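Local coordinates for protein 6-aminohexanoate-dimer hydrolase (PDB 4GB7) that probably hydrolyses amide bonds of 6-aminohexanoate-dimer-like substrates, as a serine hydrolase of the beta-lactamase family, at residues A[87-92]-A[414-419]; A[111-116]-A[121-126]; A[370-375]-A[401-406]; A[378-383]-A[408-413]. All blocks are in the same frame, centred on the assembly; numbering follows the deposited sequence.

Interaction 1: A[87-92]-A[414-419]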
loop_
_atom_site.group_PDB
_atom_site.type_symbol
_atom_site.label_atom_id
_atom_site.label_comp_id
_atom_site.label_asym_id
_atom_site.label_seq_id
_atom_site.Cartn_x
_atom_site.Cartn_y
_atom_site.Cartn_z
ATOM N N ASP A 87 6.713 7.055 -23.996
ATOM C CA ASP A 87 5.585 7.963 -24.035
ATOM C C ASP A 87 4.535 7.494 -25.061
ATOM O O ASP A 87 3.334 7.664 -24.830
ATOM C CB ASP A 87 6.000 9.360 -24.461
ATOM C CG ASP A 87 6.719 10.130 -23.395
ATOM O OD1 ASP A 87 6.667 9.733 -22.212
ATOM O OD2 ASP A 87 7.370 11.146 -23.785
ATOM N N ASP A 88 4.991 6.956 -26.182
ATOM C CA ASP A 88 4.080 6.613 -27.295
ATOM C C ASP A 88 3.882 5.115 -27.391
ATOM O O ASP A 88 3.353 4.618 -28.375
ATOM C CB ASP A 88 4.598 7.193 -28.624
ATOM C CG ASP A 88 4.604 8.716 -28.643
ATOM O OD1 ASP A 88 3.565 9.301 -28.316
ATOM O OD2 ASP A 88 5.656 9.334 -28.988
ATOM N N PHE A 89 4.242 4.399 -26.309
ATOM C CA PHE A 89 3.923 3.005 -26.216
ATOM C C PHE A 89 2.395 2.805 -26.337
ATOM O O PHE A 89 1.591 3.501 -25.667
ATOM C CB PHE A 89 4.442 2.417 -24.927
ATOM C CG PHE A 89 4.212 0.936 -24.817
ATOM C CD1 PHE A 89 5.045 0.059 -25.481
ATOM C CD2 PHE A 89 3.134 0.419 -24.106
ATOM C CE1 PHE A 89 4.876 -1.300 -25.359
ATOM C CE2 PHE A 89 2.951 -0.941 -24.013
ATOM C CZ PHE A 89 3.818 -1.791 -24.652
ATOM N N ALA A 90 1.995 1.907 -27.234
ATOM C CA ALA A 90 0.554 1.688 -27.496
ATOM C C ALA A 90 -0.015 0.762 -26.443
ATOM O O ALA A 90 0.369 -0.400 -26.354
ATOM C CB ALA A 90 0.278 1.180 -28.878
ATOM N N VAL A 91 -0.888 1.335 -25.617
ATOM C CA VAL A 91 -1.614 0.618 -24.590
ATOM C C VAL A 91 -2.956 0.167 -25.146
ATOM O O VAL A 91 -3.708 0.964 -25.728
ATOM C CB VAL A 91 -1.869 1.489 -23.335
ATOM C CG1 VAL A 91 -2.647 0.712 -22.273
ATOM C CG2 VAL A 91 -0.519 2.015 -22.785
ATOM N N GLN A 92 -3.271 -1.103 -24.964
ATOM C CA GLN A 92 -4.572 -1.572 -25.432
ATOM C C GLN A 92 -5.648 -1.233 -24.386
ATOM O O GLN A 92 -5.708 -1.867 -23.330
ATOM C CB GLN A 92 -4.549 -3.048 -25.783
ATOM C CG GLN A 92 -3.588 -3.359 -26.927
ATOM C CD GLN A 92 -3.498 -4.841 -27.242
ATOM O OE1 GLN A 92 -4.358 -5.368 -27.947
ATOM N NE2 GLN A 92 -2.441 -5.535 -26.712
ATOM N N ALA A 414 6.192 -5.197 -19.893
ATOM C CA ALA A 414 7.177 -6.232 -19.614
ATOM C C ALA A 414 7.615 -6.964 -20.907
ATOM O O ALA A 414 8.802 -7.210 -21.137
ATOM C CB ALA A 414 6.601 -7.243 -18.601
ATOM N N HIS A 415 6.659 -7.388 -21.720
ATOM C CA HIS A 415 7.002 -8.178 -22.904
ATOM C C HIS A 415 7.785 -7.320 -23.906
ATOM O O HIS A 415 8.659 -7.812 -24.598
ATOM C CB HIS A 415 5.745 -8.722 -23.555
ATOM C CG HIS A 415 5.070 -9.784 -22.743
ATOM N ND1 HIS A 415 3.887 -10.330 -23.084
ATOM C CD2 HIS A 415 5.435 -10.368 -21.521
ATOM C CE1 HIS A 415 3.556 -11.260 -22.157
ATOM N NE2 HIS A 415 4.495 -11.257 -21.203
ATOM N N HIS A 416 7.447 -6.043 -23.998
ATOM C CA HIS A 416 8.213 -5.093 -24.808
ATOM C C HIS A 416 9.653 -4.947 -24.356
ATOM O O HIS A 416 10.577 -5.017 -25.176
ATOM C CB HIS A 416 7.506 -3.763 -24.834
ATOM C CG HIS A 416 8.271 -2.683 -25.533
ATOM N ND1 HIS A 416 8.300 -2.567 -26.874
ATOM C CD2 HIS A 416 9.026 -1.658 -25.030
ATOM C CE1 HIS A 416 9.042 -1.502 -27.212
ATOM N NE2 HIS A 416 9.491 -0.942 -26.078
ATOM N N LEU A 417 9.862 -4.786 -23.052
ATOM C CA LEU A 417 11.192 -4.631 -22.480
ATOM C C LEU A 417 12.005 -5.921 -22.611
ATOM O O LEU A 417 13.237 -5.883 -22.709
ATOM C CB LEU A 417 11.068 -4.203 -21.007
ATOM C CG LEU A 417 10.490 -2.807 -20.742
ATOM C CD1 LEU A 417 10.426 -2.576 -19.257
ATOM C CD2 LEU A 417 11.259 -1.683 -21.437
ATOM N N GLU A 418 11.326 -7.066 -22.617
ATOM C CA GLU A 418 11.968 -8.340 -22.794
ATOM C C GLU A 418 12.242 -8.655 -24.266
ATOM O O GLU A 418 12.816 -9.666 -24.557
ATOM C CB GLU A 418 11.137 -9.465 -22.125
ATOM C CG GLU A 418 11.109 -9.465 -20.604
ATOM C CD GLU A 418 12.422 -9.936 -19.992
ATOM O OE1 GLU A 418 12.623 -11.156 -19.948
ATOM O OE2 GLU A 418 13.244 -9.092 -19.565
ATOM N N LYS A 419 11.823 -7.768 -25.171
ATOM C CA LYS A 419 11.976 -7.887 -26.617
ATOM C C LYS A 419 11.281 -9.109 -27.184
ATOM O O LYS A 419 11.812 -9.779 -28.080
ATOM C CB LYS A 419 13.462 -7.771 -27.023
ATOM C CG LYS A 419 14.069 -6.451 -26.531
ATOM C CD LYS A 419 15.419 -6.131 -27.157
ATOM C CE LYS A 419 16.162 -5.043 -26.407
ATOM N NZ LYS A 419 15.313 -3.857 -26.104
#
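Phe-89 and His-416 meet in an edge-to-face (T-shaped) pair, with the phenyl supplying the edge and the imidazole the face. The ring centroids of Phe-89 and His-416 lie 5.2 Å apart and the planes are inclined at 63°, so the pair is tilted from a strict T. One corner of the phenyl does most of the touching: CE1 of Phe-89 sits 3.6 Å from CB of His-416 and 3.7 Å from its CG, at the root of the imidazole. Neighbouring CD1 of Phe-89 stands 4.2 Å above the imidazole plane, over its centre. Both side chains swing CG opposite the backbone N (chi1 -176° for Phe-89 and 175° for His-416), which sends them past each other in opposite directions instead of head on. The backbones stay well apart, and no hydrogen bond crosses the gap. Phe-89 also rests on Asp-412 and Ile-413 of the same helix. Beyond His-416 the chain leaves the helix at Lys-419, whose N bonds back to His-416 O. This is a surface contact between the entry to the short strand 90-92 and the end of the C-terminal helix 402-417, which closes in a Schellman motif.

Interaction 2: A[111-116]-A[121-126]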
loop_
_atom_site.group_PDB
_atom_site.type_symbol
_atom_site.label_atom_id
_atom_site.label_comp_id
_atom_site.label_asym_id
_atom_site.label_seq_id
_atom_site.Cartn_x
_atom_site.Cartn_y
_atom_site.Cartn_z
ATOM N N ASP A 111 0.064 10.714 -11.168
ATOM C CA ASP A 111 1.057 11.705 -10.705
ATOM C C ASP A 111 2.505 11.264 -10.951
ATOM O O ASP A 111 3.364 12.130 -11.180
ATOM C CB ASP A 111 0.881 12.013 -9.211
ATOM C CG ASP A 111 -0.422 12.717 -8.891
ATOM O OD1 ASP A 111 -0.869 13.602 -9.647
ATOM O OD2 ASP A 111 -1.017 12.393 -7.865
ATOM N N ALA A 112 2.766 9.951 -10.803
ATOM C CA ALA A 112 4.078 9.372 -11.015
ATOM C C ALA A 112 3.975 7.979 -11.570
ATOM O O ALA A 112 3.126 7.192 -11.152
ATOM C CB ALA A 112 4.885 9.340 -9.721
ATOM N N PHE A 113 4.900 7.673 -12.464
ATOM C CA PHE A 113 4.954 6.369 -13.092
ATOM C C PHE A 113 6.428 6.029 -13.261
ATOM O O PHE A 113 7.152 6.759 -13.894
ATOM C CB PHE A 113 4.170 6.360 -14.384
ATOM C CG PHE A 113 4.003 5.011 -14.985
ATOM C CD1 PHE A 113 3.058 4.130 -14.479
ATOM C CD2 PHE A 113 4.801 4.588 -16.044
ATOM C CE1 PHE A 113 2.892 2.880 -15.045
ATOM C CE2 PHE A 113 4.596 3.365 -16.640
ATOM C CZ PHE A 113 3.672 2.488 -16.114
ATOM N N VAL A 114 6.864 4.955 -12.611
ATOM C CA VAL A 114 8.250 4.510 -12.657
ATOM C C VAL A 114 8.321 3.034 -13.074
ATOM O O VAL A 114 7.640 2.164 -12.449
ATOM C CB VAL A 114 8.914 4.683 -11.290
ATOM C CG1 VAL A 114 10.322 4.092 -11.265
ATOM C CG2 VAL A 114 8.911 6.170 -10.847
ATOM N N VAL A 115 9.180 2.751 -14.045
ATOM C CA VAL A 115 9.435 1.400 -14.538
ATOM C C VAL A 115 10.930 1.063 -14.377
ATOM O O VAL A 115 11.814 1.753 -14.870
ATOM C CB VAL A 115 9.036 1.204 -16.008
ATOM C CG1 VAL A 115 9.282 -0.252 -16.442
ATOM C CG2 VAL A 115 7.620 1.693 -16.276
ATOM N N VAL A 116 11.187 -0.012 -13.656
ATOM C CA VAL A 116 12.518 -0.540 -13.399
ATOM C C VAL A 116 12.569 -1.943 -14.035
ATOM O O VAL A 116 11.592 -2.713 -13.940
ATOM C CB VAL A 116 12.810 -0.642 -11.918
ATOM C CG1 VAL A 116 14.247 -1.150 -11.663
ATOM C CG2 VAL A 116 12.663 0.716 -11.252
ATOM N N LEU A 121 16.568 1.748 -13.870
ATOM C CA LEU A 121 15.457 2.609 -14.235
ATOM C C LEU A 121 15.341 2.752 -15.757
ATOM O O LEU A 121 16.317 3.080 -16.447
ATOM C CB LEU A 121 15.653 3.980 -13.597
ATOM C CG LEU A 121 14.652 5.081 -13.868
ATOM C CD1 LEU A 121 13.323 4.743 -13.258
ATOM C CD2 LEU A 121 15.223 6.437 -13.376
ATOM N N VAL A 122 14.134 2.496 -16.280
ATOM C CA VAL A 122 13.883 2.602 -17.704
ATOM C C VAL A 122 13.048 3.779 -18.078
ATOM O O VAL A 122 13.243 4.347 -19.184
ATOM C CB VAL A 122 13.250 1.289 -18.287
ATOM C CG1 VAL A 122 12.806 1.476 -19.740
ATOM C CG2 VAL A 122 14.224 0.143 -18.083
ATOM N N TYR A 123 12.107 4.176 -17.216
ATOM C CA TYR A 123 11.149 5.203 -17.599
ATOM C C TYR A 123 10.520 5.756 -16.364
ATOM O O TYR A 123 10.121 4.998 -15.483
ATOM C CB TYR A 123 10.057 4.603 -18.431
ATOM C CG TYR A 123 8.990 5.508 -18.975
ATOM C CD1 TYR A 123 9.298 6.446 -19.937
ATOM C CD2 TYR A 123 7.662 5.376 -18.577
ATOM C CE1 TYR A 123 8.297 7.223 -20.491
ATOM C CE2 TYR A 123 6.648 6.161 -19.111
ATOM C CZ TYR A 123 6.984 7.080 -20.064
ATOM O OH TYR A 123 5.977 7.804 -20.641
ATOM N N GLU A 124 10.514 7.054 -16.247
ATOM C CA GLU A 124 9.808 7.749 -15.183
ATOM C C GLU A 124 9.171 8.996 -15.710
ATOM O O GLU A 124 9.800 9.751 -16.485
ATOM C CB GLU A 124 10.668 8.074 -13.971
ATOM C CG GLU A 124 11.912 8.854 -14.284
ATOM C CD GLU A 124 12.720 9.277 -13.073
ATOM O OE1 GLU A 124 12.289 9.053 -11.928
ATOM O OE2 GLU A 124 13.817 9.844 -13.284
ATOM N N ARG A 125 7.927 9.219 -15.268
ATOM C CA ARG A 125 7.198 10.401 -15.620
ATOM C C ARG A 125 6.438 10.896 -14.421
ATOM O O ARG A 125 5.900 10.087 -13.653
ATOM C CB ARG A 125 6.235 10.148 -16.757
ATOM C CG ARG A 125 6.927 9.829 -18.081
ATOM C CD ARG A 125 7.484 11.106 -18.698
ATOM N NE ARG A 125 8.105 10.809 -19.979
ATOM C CZ ARG A 125 9.386 10.489 -20.215
ATOM N NH1 ARG A 125 10.286 10.306 -19.241
ATOM N NH2 ARG A 125 9.773 10.322 -21.491
ATOM N N TYR A 126 6.419 12.221 -14.273
ATOM C CA TYR A 126 5.737 12.951 -13.181
ATOM C C TYR A 126 4.775 13.937 -13.808
ATOM O O TYR A 126 5.102 14.581 -14.842
ATOM C CB TYR A 126 6.738 13.637 -12.248
ATOM C CG TYR A 126 7.697 12.642 -11.642
ATOM C CD1 TYR A 126 7.374 11.955 -10.491
ATOM C CD2 TYR A 126 8.849 12.243 -12.331
ATOM C CE1 TYR A 126 8.205 10.969 -10.011
ATOM C CE2 TYR A 126 9.697 11.272 -11.855
ATOM C CZ TYR A 126 9.353 10.599 -10.727
ATOM O OH TYR A 126 10.189 9.611 -10.267
#
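Val-115 and Tyr-123 form a hydrogen-bonded antiparallel pair at the tight centre of this hairpin, with Val-115 N giving a 2.8 Å bond to Tyr-123 O. Phe-113 and Arg-125 are the other hydrogen-bonded pair, joined by two bonds. Next to Val-115 the register slips: its O takes a straight bond (168°) from Val-122 N at 2.8 Å and a weak one from Tyr-123 N, the mark of a classic beta bulge. On the face of Phe-113 and Val-115, the Phe-113 and Tyr-123 rings meet through their CD2 atoms, 3.9 Å apart, each at the other's edge; helix 402-417 covers this face through Met-409, Tyr-410 and Leu-417. On the other face, Val-114 splits its branches: CG1 meets Leu-121 CD1 at 3.7 Å, while CG2 comes up to Tyr-126 OH.

Packing is looser along the outer strand, where Glu-124, Arg-125 and Tyr-126 are partly exposed. Arg-125 folds back so that CE1 of Tyr-123 stands over one face of its guanidinium, with NH1 bonding to Glu-124 O at 2.9 Å. Tyr-126 OH donates to Glu-124 OE1 over 2.7 Å. Asp-87 takes the Tyr-123 hydroxyl. The same backbone bonds thus hold both strands, and the partly exposed side of the outer strand adds salt bridges from Glu-124 to Arg-308 and from Arg-125 to Asp-87, which would probably keep Glu-124 and Arg-125 ionised.

Interaction 3: A[370-375]-A[401-406]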
loop_
_atom_site.group_PDB
_atom_site.type_symbol
_atom_site.label_atom_id
_atom_site.label_comp_id
_atom_site.label_asym_id
_atom_site.label_seq_id
_atom_site.Cartn_x
_atom_site.Cartn_y
_atom_site.Cartn_z
ATOM N N GLU A 370 1.396 -7.903 -6.368
ATOM C CA GLU A 370 1.215 -6.485 -6.282
ATOM C C GLU A 370 0.495 -6.073 -5.017
ATOM O O GLU A 370 -0.178 -6.882 -4.365
ATOM C CB GLU A 370 0.429 -5.980 -7.509
ATOM C CG GLU A 370 -0.981 -6.551 -7.673
ATOM C CD GLU A 370 -1.724 -6.223 -8.932
ATOM O OE1 GLU A 370 -1.258 -5.376 -9.693
ATOM O OE2 GLU A 370 -2.852 -6.768 -9.122
ATOM N N VAL A 371 0.648 -4.806 -4.677
ATOM C CA VAL A 371 -0.202 -4.132 -3.685
ATOM C C VAL A 371 -0.858 -2.944 -4.348
ATOM O O VAL A 371 -0.241 -2.263 -5.181
ATOM C CB VAL A 371 0.558 -3.851 -2.356
ATOM C CG1 VAL A 371 1.780 -2.938 -2.636
ATOM C CG2 VAL A 371 -0.403 -3.292 -1.288
ATOM N N LEU A 372 -2.110 -2.704 -3.969
ATOM C CA LEU A 372 -2.975 -1.734 -4.645
ATOM C C LEU A 372 -3.417 -0.759 -3.588
ATOM O O LEU A 372 -3.544 -1.149 -2.401
ATOM C CB LEU A 372 -4.188 -2.437 -5.229
ATOM C CG LEU A 372 -3.842 -3.470 -6.313
ATOM C CD1 LEU A 372 -5.017 -4.439 -6.530
ATOM C CD2 LEU A 372 -3.435 -2.769 -7.599
ATOM N N GLY A 373 -3.718 0.466 -4.007
ATOM C CA GLY A 373 -4.339 1.446 -3.115
ATOM C C GLY A 373 -5.305 2.348 -3.806
ATOM O O GLY A 373 -5.179 2.553 -5.028
ATOM N N SER A 374 -6.268 2.861 -3.047
ATOM C CA SER A 374 -7.277 3.725 -3.604
ATOM C C SER A 374 -6.695 4.903 -4.336
ATOM O O SER A 374 -5.606 5.396 -4.010
ATOM C CB SER A 374 -8.247 4.220 -2.547
ATOM O OG SER A 374 -8.871 3.109 -1.949
ATOM N N TYR A 375 -7.431 5.335 -5.344
ATOM C CA TYR A 375 -7.151 6.566 -6.119
ATOM C C TYR A 375 -6.057 6.367 -7.135
ATOM O O TYR A 375 -5.529 7.321 -7.663
ATOM C CB TYR A 375 -6.933 7.809 -5.244
ATOM C CG TYR A 375 -7.877 7.894 -4.067
ATOM C CD1 TYR A 375 -9.250 7.756 -4.224
ATOM C CD2 TYR A 375 -7.380 8.008 -2.776
ATOM C CE1 TYR A 375 -10.098 7.788 -3.139
ATOM C CE2 TYR A 375 -8.224 8.038 -1.694
ATOM C CZ TYR A 375 -9.569 7.941 -1.877
ATOM O OH TYR A 375 -10.349 7.923 -0.774
ATOM N N GLU A 401 -13.060 0.624 -15.701
ATOM C CA GLU A 401 -12.205 -0.116 -16.624
ATOM C C GLU A 401 -10.716 0.040 -16.367
ATOM O O GLU A 401 -9.934 -0.760 -16.846
ATOM C CB GLU A 401 -12.475 0.365 -18.048
ATOM C CG GLU A 401 -13.876 0.035 -18.556
ATOM C CD GLU A 401 -14.989 0.841 -17.943
ATOM O OE1 GLU A 401 -14.780 2.053 -17.674
ATOM O OE2 GLU A 401 -16.083 0.242 -17.743
ATOM N N ILE A 402 -10.299 1.095 -15.670
ATOM C CA ILE A 402 -8.881 1.512 -15.743
ATOM C C ILE A 402 -7.975 0.522 -15.040
ATOM O O ILE A 402 -6.849 0.275 -15.499
ATOM C CB ILE A 402 -8.644 2.964 -15.227
ATOM C CG1 ILE A 402 -7.211 3.441 -15.595
ATOM C CG2 ILE A 402 -8.987 3.108 -13.742
ATOM C CD1 ILE A 402 -6.929 3.531 -17.090
ATOM N N HIS A 403 -8.446 -0.104 -13.972
ATOM C CA HIS A 403 -7.582 -1.080 -13.271
ATOM C C HIS A 403 -7.199 -2.230 -14.185
ATOM O O HIS A 403 -6.034 -2.621 -14.234
ATOM C CB HIS A 403 -8.258 -1.637 -12.055
ATOM C CG HIS A 403 -7.438 -2.707 -11.349
ATOM N ND1 HIS A 403 -6.181 -2.503 -10.917
ATOM C CD2 HIS A 403 -7.754 -4.030 -11.029
ATOM C CE1 HIS A 403 -5.719 -3.630 -10.319
ATOM N NE2 HIS A 403 -6.679 -4.568 -10.400
ATOM N N SER A 404 -8.166 -2.785 -14.917
ATOM C CA SER A 404 -7.832 -3.839 -15.867
ATOM C C SER A 404 -6.954 -3.358 -17.062
ATOM O O SER A 404 -6.126 -4.098 -17.577
ATOM C CB SER A 404 -9.108 -4.480 -16.420
ATOM O OG SER A 404 -8.816 -5.508 -17.351
ATOM N N VAL A 405 -7.209 -2.155 -17.540
ATOM C CA VAL A 405 -6.337 -1.569 -18.551
ATOM C C VAL A 405 -4.881 -1.503 -18.058
ATOM O O VAL A 405 -3.959 -1.967 -18.746
ATOM C CB VAL A 405 -6.809 -0.177 -19.003
ATOM C CG1 VAL A 405 -5.779 0.501 -19.914
ATOM C CG2 VAL A 405 -8.173 -0.302 -19.717
ATOM N N TYR A 406 -4.678 -0.991 -16.854
ATOM C CA TYR A 406 -3.364 -0.947 -16.271
ATOM C C TYR A 406 -2.757 -2.326 -16.059
ATOM O O TYR A 406 -1.588 -2.541 -16.379
ATOM C CB TYR A 406 -3.430 -0.185 -14.954
ATOM C CG TYR A 406 -3.582 1.329 -14.992
ATOM C CD1 TYR A 406 -3.395 2.074 -16.161
ATOM C CD2 TYR A 406 -3.911 2.015 -13.828
ATOM C CE1 TYR A 406 -3.463 3.431 -16.127
ATOM C CE2 TYR A 406 -3.989 3.375 -13.779
ATOM C CZ TYR A 406 -3.786 4.082 -14.946
ATOM O OH TYR A 406 -3.839 5.443 -14.906
#
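This is a small, partly buried side-chain contact between strand 369-373, an outermost strand of the five-stranded antiparallel sheet, and the first turn of helix 402-417, which packs across that sheet. Leu-372 and His-403 carry it, their side chains crossing at about a right angle. Both methyls of Leu-372 come up to the same imidazole atom: CE1 of His-403 lies 3.7 Å from CD2 and 3.9 Å from CD1 of Leu-372. With its CG opposite the backbone N (chi1 177°), the histidine reaches across to the sheet, although CA of Leu-372 and CA of His-403 are 9.8 Å apart. Glu-370 comes from the same side of the strand, and its OE2 stands near the plane of the imidazole at the ring's edge, 4.4 Å from CE1 of His-403. Leu-372 also packs on Thr-378 and Trp-360, which tie it to the neighbouring strands. No hydrogen bond or salt bridge spans the two segments; the contact is essentially van der Waals, although the nearby carboxylate could modestly favour a protonated His-403.

Interaction 4: A[378-383]-A[408-413]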
loop_
_atom_site.group_PDB
_atom_site.type_symbol
_atom_site.label_atom_id
_atom_site.label_comp_id
_atom_site.label_asym_id
_atom_site.label_seq_id
_atom_site.Cartn_x
_atom_site.Cartn_y
_atom_site.Cartn_z
ATOM N N THR A 378 -0.339 1.711 -7.210
ATOM C CA THR A 378 0.090 0.335 -7.400
ATOM C C THR A 378 1.597 0.207 -7.188
ATOM O O THR A 378 2.365 1.032 -7.695
ATOM C CB THR A 378 -0.214 -0.197 -8.822
ATOM O OG1 THR A 378 -1.615 -0.039 -9.120
ATOM C CG2 THR A 378 0.174 -1.695 -8.971
ATOM N N LEU A 379 1.978 -0.831 -6.438
ATOM C CA LEU A 379 3.331 -1.396 -6.534
ATOM C C LEU A 379 3.217 -2.766 -7.128
ATOM O O LEU A 379 2.580 -3.670 -6.528
ATOM C CB LEU A 379 4.010 -1.486 -5.157
ATOM C CG LEU A 379 5.385 -2.126 -5.120
ATOM C CD1 LEU A 379 6.460 -1.465 -5.993
ATOM C CD2 LEU A 379 5.828 -2.208 -3.645
ATOM N N TYR A 380 3.836 -2.969 -8.254
ATOM C CA TYR A 380 3.651 -4.200 -9.077
ATOM C C TYR A 380 5.039 -4.823 -9.346
ATOM O O TYR A 380 5.960 -4.153 -9.851
ATOM C CB TYR A 380 2.973 -3.820 -10.385
ATOM C CG TYR A 380 2.813 -4.931 -11.413
ATOM C CD1 TYR A 380 1.661 -5.736 -11.456
ATOM C CD2 TYR A 380 3.778 -5.163 -12.376
ATOM C CE1 TYR A 380 1.501 -6.739 -12.410
ATOM C CE2 TYR A 380 3.631 -6.161 -13.328
ATOM C CZ TYR A 380 2.472 -6.930 -13.360
ATOM O OH TYR A 380 2.300 -7.906 -14.314
ATOM N N ILE A 381 5.193 -6.104 -9.004
ATOM C CA ILE A 381 6.463 -6.783 -9.148
ATOM C C ILE A 381 6.255 -7.974 -10.058
ATOM O O ILE A 381 5.417 -8.854 -9.760
ATOM C CB ILE A 381 7.008 -7.242 -7.775
ATOM C CG1 ILE A 381 7.081 -5.988 -6.819
ATOM C CG2 ILE A 381 8.333 -7.978 -7.971
ATOM C CD1 ILE A 381 7.500 -6.331 -5.442
ATOM N N ASP A 382 7.044 -8.036 -11.111
ATOM C CA ASP A 382 6.985 -9.106 -12.123
ATOM C C ASP A 382 8.292 -9.877 -12.079
ATOM O O ASP A 382 9.291 -9.454 -12.570
ATOM C CB ASP A 382 6.761 -8.469 -13.503
ATOM C CG ASP A 382 6.827 -9.449 -14.660
ATOM O OD1 ASP A 382 7.253 -10.591 -14.451
ATOM O OD2 ASP A 382 6.380 -9.085 -15.796
ATOM N N PRO A 383 8.295 -11.039 -11.400
ATOM C CA PRO A 383 9.522 -11.800 -11.295
ATOM C C PRO A 383 9.940 -12.516 -12.592
ATOM O O PRO A 383 11.108 -12.903 -12.711
ATOM C CB PRO A 383 9.219 -12.787 -10.199
ATOM C CG PRO A 383 7.779 -12.789 -10.016
ATOM C CD PRO A 383 7.146 -11.704 -10.805
ATOM N N ASN A 408 -3.229 -5.109 -17.614
ATOM C CA ASN A 408 -2.829 -5.656 -18.884
ATOM C C ASN A 408 -1.663 -4.859 -19.489
ATOM O O ASN A 408 -0.762 -5.445 -20.089
ATOM C CB ASN A 408 -4.017 -5.671 -19.844
ATOM C CG ASN A 408 -4.900 -6.897 -19.621
ATOM O OD1 ASN A 408 -4.490 -8.014 -19.997
ATOM N ND2 ASN A 408 -6.084 -6.707 -18.967
HETATM N N MSE A 409 -1.668 -3.544 -19.334
HETATM C CA MSE A 409 -0.579 -2.673 -19.825
HETATM C C MSE A 409 0.754 -3.060 -19.179
HETATM O O MSE A 409 1.816 -3.060 -19.826
HETATM C CB MSE A 409 -0.921 -1.234 -19.464
HETATM C CG MSE A 409 0.078 -0.169 -19.803
HETATM SE SE MSE A 409 -0.706 1.442 -19.059
HETATM C CE MSE A 409 0.112 1.364 -17.324
ATOM N N TYR A 410 0.717 -3.450 -17.898
ATOM C CA TYR A 410 1.979 -3.829 -17.246
ATOM C C TYR A 410 2.597 -5.091 -17.881
ATOM O O TYR A 410 3.814 -5.222 -17.998
ATOM C CB TYR A 410 1.760 -4.070 -15.778
ATOM C CG TYR A 410 1.260 -2.899 -14.964
ATOM C CD1 TYR A 410 1.382 -1.590 -15.372
ATOM C CD2 TYR A 410 0.623 -3.127 -13.787
ATOM C CE1 TYR A 410 0.869 -0.553 -14.593
ATOM C CE2 TYR A 410 0.136 -2.115 -13.013
ATOM C CZ TYR A 410 0.239 -0.807 -13.434
ATOM O OH TYR A 410 -0.276 0.198 -12.610
ATOM N N ILE A 411 1.749 -6.028 -18.276
ATOM C CA ILE A 411 2.182 -7.207 -19.016
ATOM C C ILE A 411 2.765 -6.829 -20.381
ATOM O O ILE A 411 3.862 -7.283 -20.756
ATOM C CB ILE A 411 1.044 -8.249 -19.158
ATOM C CG1 ILE A 411 0.533 -8.719 -17.785
ATOM C CG2 ILE A 411 1.573 -9.432 -19.996
ATOM C CD1 ILE A 411 -0.712 -9.595 -17.806
ATOM N N ASP A 412 2.067 -5.983 -21.134
ATOM C CA ASP A 412 2.587 -5.541 -22.388
ATOM C C ASP A 412 3.893 -4.777 -22.300
ATOM O O ASP A 412 4.787 -4.979 -23.149
ATOM C CB ASP A 412 1.558 -4.703 -23.129
ATOM C CG ASP A 412 0.363 -5.533 -23.631
ATOM O OD1 ASP A 412 0.460 -6.794 -23.772
ATOM O OD2 ASP A 412 -0.663 -4.891 -23.920
ATOM N N ILE A 413 4.023 -3.914 -21.291
ATOM C CA ILE A 413 5.301 -3.243 -21.071
ATOM C C ILE A 413 6.423 -4.256 -20.809
ATOM O O ILE A 413 7.489 -4.170 -21.389
ATOM C CB ILE A 413 5.242 -2.164 -19.954
ATOM C CG1 ILE A 413 4.326 -1.026 -20.362
ATOM C CG2 ILE A 413 6.682 -1.697 -19.595
ATOM C CD1 ILE A 413 3.939 -0.108 -19.212
HETATM O O HOH W 1 -2.651 -0.964 -11.287
HETATM O O HOH W 2 4.225 -7.710 -16.258
#
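The Tyr-380 ring carries Tyr-410 on one face and a water at its edge. CD2 of Tyr-410 stands 3.6 Å above the Tyr-380 plane, displaced toward the rim, and CB of Tyr-410 lies over the face, 4.0 Å from the Tyr-380 centroid, as a CH-pi contact. The Tyr-410 ring turns its edge to that face with the planes at 51°, a strongly tilted edge-to-face pair. The two side chains run past each other: Tyr-380 extends toward the helix with CG opposite its N (chi1 175°), while Tyr-410 leans back toward Thr-378 on the strand. One water joins Thr-378 OG1 (2.6 Å) to Tyr-410 OH (3.0 Å), two hydroxyls that are 3.7 Å apart; Tyr-410 OH is held as well by His-391. The second, in the plane of the Tyr-380 ring, meets Tyr-380 OH at 2.7 Å and donates to Asp-382 OD2 at 2.6 Å, with a weak bond to Tyr-410 O. Asn-364 also bonds Tyr-380 OH, and Gln-366 bonds Asp-382 OD2. The axes of segments 378-382 and 408-413 cross at -41°, 10.5 Å apart at their closest: the C-terminal helix laid over one face of the antiparallel sheet, as in the alpha/beta domain of the beta-lactamase fold.

Helix 402-417 runs through interactions 1, 3 and 4, touching in turn strand 369-373 near its start, strand 377-382 in its middle and the loop before strand 90-92 at its end. Interaction 2 lies at the opposite edge of the same five-stranded sheet and meets the helix from there, Phe-113 packing on Tyr-410 of interaction 4. Interactions 2 and 4 are buried: the first is knit by backbone hydrogen bonds, the second by tyrosines and, for its polar groups, by water bridges alone. Interaction 3 is only partly buried and interaction 1 lies at the surface; both are small and rest on side-chain packing. Asp-87 nevertheless ties 87-92 to the hairpin through Tyr-123 and Arg-125.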